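Local atomic coordinates of glyoxalase 3 (Candida albicans, PDB entry 4LRU), a protein that converts the toxic metabolite methylglyoxal to D-lactate in a single step that needs no glutathione. Residues K6-L11 with Q47-T52. Numbering follows the deposited sequence.
Sequences KVLLAL and QLASET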
ATOM      1  N   LYS A   6       8.974   1.586  13.901  1.00 23.30           N
ATOM      2  CA  LYS A   6       7.887   2.421  13.443  1.00 22.89           C
ATOM      3  C   LYS A   6       7.582   2.124  11.991  1.00 21.98           C
ATOM      4  O   LYS A   6       8.472   2.134  11.137  1.00 22.19           O
ATOM      5  CB  LYS A   6       8.243   3.898  13.629  1.00 24.88           C
ATOM      6  CG  LYS A   6       8.537   4.265  15.059  1.00 28.08           C
ATOM      7  CD  LYS A   6       8.853   5.750  15.178  1.00 31.87           C
ATOM      8  CE  LYS A   6       9.073   6.170  16.620  1.00 35.81           C
ATOM      9  NZ  LYS A   6      10.114   5.359  17.303  1.00 41.59           N
ATOM     10  N   VAL A   7       6.322   1.775  11.750  1.00 20.11           N
ATOM     11  CA  VAL A   7       5.823   1.497  10.431  1.00 19.55           C
ATOM     12  C   VAL A   7       5.260   2.793   9.857  1.00 19.21           C
ATOM     13  O   VAL A   7       4.431   3.446  10.497  1.00 20.59           O
ATOM     14  CB  VAL A   7       4.703   0.430  10.475  1.00 20.18           C
ATOM     15  CG1 VAL A   7       4.137   0.201   9.094  1.00 19.78           C
ATOM     16  CG2 VAL A   7       5.225  -0.885  11.065  1.00 21.58           C
ATOM     17  N   LEU A   8       5.720   3.150   8.665  1.00 19.72           N
ATOM     18  CA  LEU A   8       5.046   4.166   7.867  1.00 18.10           C
ATOM     19  C   LEU A   8       3.992   3.467   7.040  1.00 15.81           C
ATOM     20  O   LEU A   8       4.297   2.750   6.071  1.00 18.66           O
ATOM     21  CB  LEU A   8       6.047   4.911   6.985  1.00 19.33           C
ATOM     22  CG  LEU A   8       5.541   6.197   6.330  1.00 19.84           C
ATOM     23  CD1 LEU A   8       4.419   5.951   5.339  1.00 20.48           C
ATOM     24  CD2 LEU A   8       5.155   7.232   7.384  1.00 21.18           C
ATOM     25  N   LEU A   9       2.745   3.637   7.454  1.00 17.53           N
ATOM     26  CA  LEU A   9       1.616   3.100   6.719  1.00 16.83           C
ATOM     27  C   LEU A   9       1.079   4.202   5.804  1.00 17.61           C
ATOM     28  O   LEU A   9       0.419   5.134   6.261  1.00 18.98           O
ATOM     29  CB  LEU A   9       0.543   2.599   7.699  1.00 18.45           C
ATOM     30  CG  LEU A   9      -0.718   1.975   7.098  1.00 22.01           C
ATOM     31  CD1 LEU A   9      -0.404   0.914   6.071  1.00 23.79           C
ATOM     32  CD2 LEU A   9      -1.625   1.394   8.183  1.00 22.73           C
ATOM     33  N   ALA A  10       1.430   4.107   4.520  1.00 17.02           N
ATOM     34  CA  ALA A  10       1.067   5.117   3.525  1.00 18.50           C
ATOM     35  C   ALA A  10      -0.368   4.886   3.042  1.00 18.39           C
ATOM     36  O   ALA A  10      -0.795   3.745   2.822  1.00 17.38           O
ATOM     37  CB  ALA A  10       2.032   5.057   2.346  1.00 18.26           C
ATOM     38  N   LEU A  11      -1.103   5.986   2.900  1.00 17.58           N
ATOM     39  CA  LEU A  11      -2.418   6.019   2.292  1.00 16.61           C
ATOM     40  C   LEU A  11      -2.370   6.915   1.067  1.00 16.64           C
ATOM     41  O   LEU A  11      -1.671   7.936   1.081  1.00 17.39           O
ATOM     42  CB  LEU A  11      -3.432   6.606   3.273  1.00 16.02           C
ATOM     43  CG  LEU A  11      -4.031   5.647   4.315  1.00 18.36           C
ATOM     44  CD1 LEU A  11      -2.974   5.064   5.230  1.00 18.20           C
ATOM     45  CD2 LEU A  11      -5.102   6.345   5.128  1.00 19.19           C
ATOM     46  N   GLN A  47       2.632   4.836  12.101  1.00 21.89           N
ATOM     47  CA  GLN A  47       2.324   6.201  11.677  1.00 20.76           C
ATOM     48  C   GLN A  47       1.649   6.167  10.308  1.00 18.18           C
ATOM     49  O   GLN A  47       2.246   5.747   9.307  1.00 19.63           O
ATOM     50  CB  GLN A  47       3.607   7.038  11.580  1.00 21.14           C
ATOM     51  CG  GLN A  47       3.387   8.449  11.041  1.00 21.58           C
ATOM     52  CD  GLN A  47       2.602   9.324  12.009  1.00 20.70           C
ATOM     53  OE1 GLN A  47       3.080   9.668  13.092  1.00 23.39           O
ATOM     54  NE2 GLN A  47       1.384   9.684  11.622  1.00 20.85           N
ATOM     55  N   LEU A  48       0.400   6.609  10.249  1.00 18.50           N
ATOM     56  CA  LEU A  48      -0.271   6.763   8.974  1.00 18.23           C
ATOM     57  C   LEU A  48       0.190   8.077   8.325  1.00 18.00           C
ATOM     58  O   LEU A  48       0.368   9.098   9.010  1.00 19.02           O
ATOM     59  CB  LEU A  48      -1.790   6.772   9.155  1.00 20.76           C
ATOM     60  CG  LEU A  48      -2.455   5.402   9.332  1.00 23.02           C
ATOM     61  CD1 LEU A  48      -1.894   4.703  10.552  1.00 26.61           C
ATOM     62  CD2 LEU A  48      -3.974   5.530   9.435  1.00 24.51           C
ATOM     63  N   ALA A  49       0.352   8.061   7.008  1.00 19.49           N
ATOM     64  CA  ALA A  49       0.728   9.267   6.263  1.00 19.32           C
ATOM     65  C   ALA A  49       0.145   9.212   4.865  1.00 18.75           C
ATOM     66  O   ALA A  49       0.029   8.132   4.267  1.00 19.24           O
ATOM     67  CB  ALA A  49       2.236   9.396   6.175  1.00 21.03           C
ATOM     68  N   SER A  50      -0.182  10.383   4.325  1.00 18.11           N
ATOM     69  CA  SER A  50      -0.370  10.523   2.889  1.00 18.06           C
ATOM     70  C   SER A  50       0.478  11.684   2.384  1.00 16.92           C
ATOM     71  O   SER A  50       1.053  12.447   3.166  1.00 19.61           O
ATOM     72  CB  SER A  50      -1.841  10.766   2.546  1.00 20.61           C
ATOM     73  OG  SER A  50      -2.238  12.079   2.899  1.00 19.21           O
ATOM     74  N   GLU A  51       0.548  11.846   1.069  1.00 18.91           N
ATOM     75  CA  GLU A  51       1.435  12.862   0.516  1.00 19.65           C
ATOM     76  C   GLU A  51       0.969  14.295   0.837  1.00 20.09           C
ATOM     77  O   GLU A  51       1.772  15.240   0.865  1.00 21.75           O
ATOM     78  CB  GLU A  51       1.596  12.645  -0.992  1.00 19.75           C
ATOM     79  CG  GLU A  51       2.758  13.413  -1.618  1.00 18.20           C
ATOM     80  CD  GLU A  51       4.141  12.944  -1.177  1.00 22.03           C
ATOM     81  OE1 GLU A  51       4.249  11.905  -0.485  1.00 20.58           O
ATOM     82  OE2 GLU A  51       5.128  13.634  -1.496  1.00 22.02           O
ATOM     83  N   THR A  52      -0.315  14.455   1.137  1.00 19.67           N
ATOM     84  CA  THR A  52      -0.875  15.758   1.457  1.00 19.95           C
ATOM     85  C   THR A  52      -1.319  15.905   2.918  1.00 20.38           C
ATOM     86  O   THR A  52      -1.678  17.002   3.352  1.00 22.32           O
ATOM     87  CB  THR A  52      -2.111  16.016   0.607  1.00 21.68           C
ATOM     88  OG1 THR A  52      -3.055  14.965   0.868  1.00 20.97           O
ATOM     89  CG2 THR A  52      -1.739  16.017  -0.864  1.00 22.01           C
TER
HETATM   90  O   HOH W   1      -0.401   9.720  -0.545  1.00 17.64           O
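Leu9 and Leu48 lie side by side on one face of two parallel strands, CD2 of Leu9 4.1 Å from CD1 of Leu48. With CG of Leu48 anti to its own carbonyl carbon (chi1 -80°), that CG meets CD1 of Leu11, whose side chain slants across it. Phe36 of helix 29-42 touches both Leu9 and Leu48. On the other face CD2 of Leu8 packs against CB of Ala49 at 3.8 Å, with Leu121 and Ile124 of helix 119-130 also against Leu8. Between these faces the backbones bond alternately: Gln47 N to Val7 O (2.8 Å), Leu9 N to Gln47 O, Ala49 N to Leu9 O and Leu11 N to Ala49 O (2.8 Å). Strands 6-10 and 45-50, joined through helix 29-42, form a beta-alpha-beta unit of the mostly parallel central sheet of the DJ-1/PfpI fold. Past Ser50, whose CB lies against Leu11 O, one water bridges Leu11 O (2.7 Å) and Glu51 N; the Glu51 carboxylate accepts bonds from Asp120 N and Leu121 N. At the partly exposed Gln47 the chain bends at chi2 (68°), bringing NE2 to Leu48 O at 2.9 Å, that oxygen close to the Gln47 amide plane; NE2 also bonds Asn88 O.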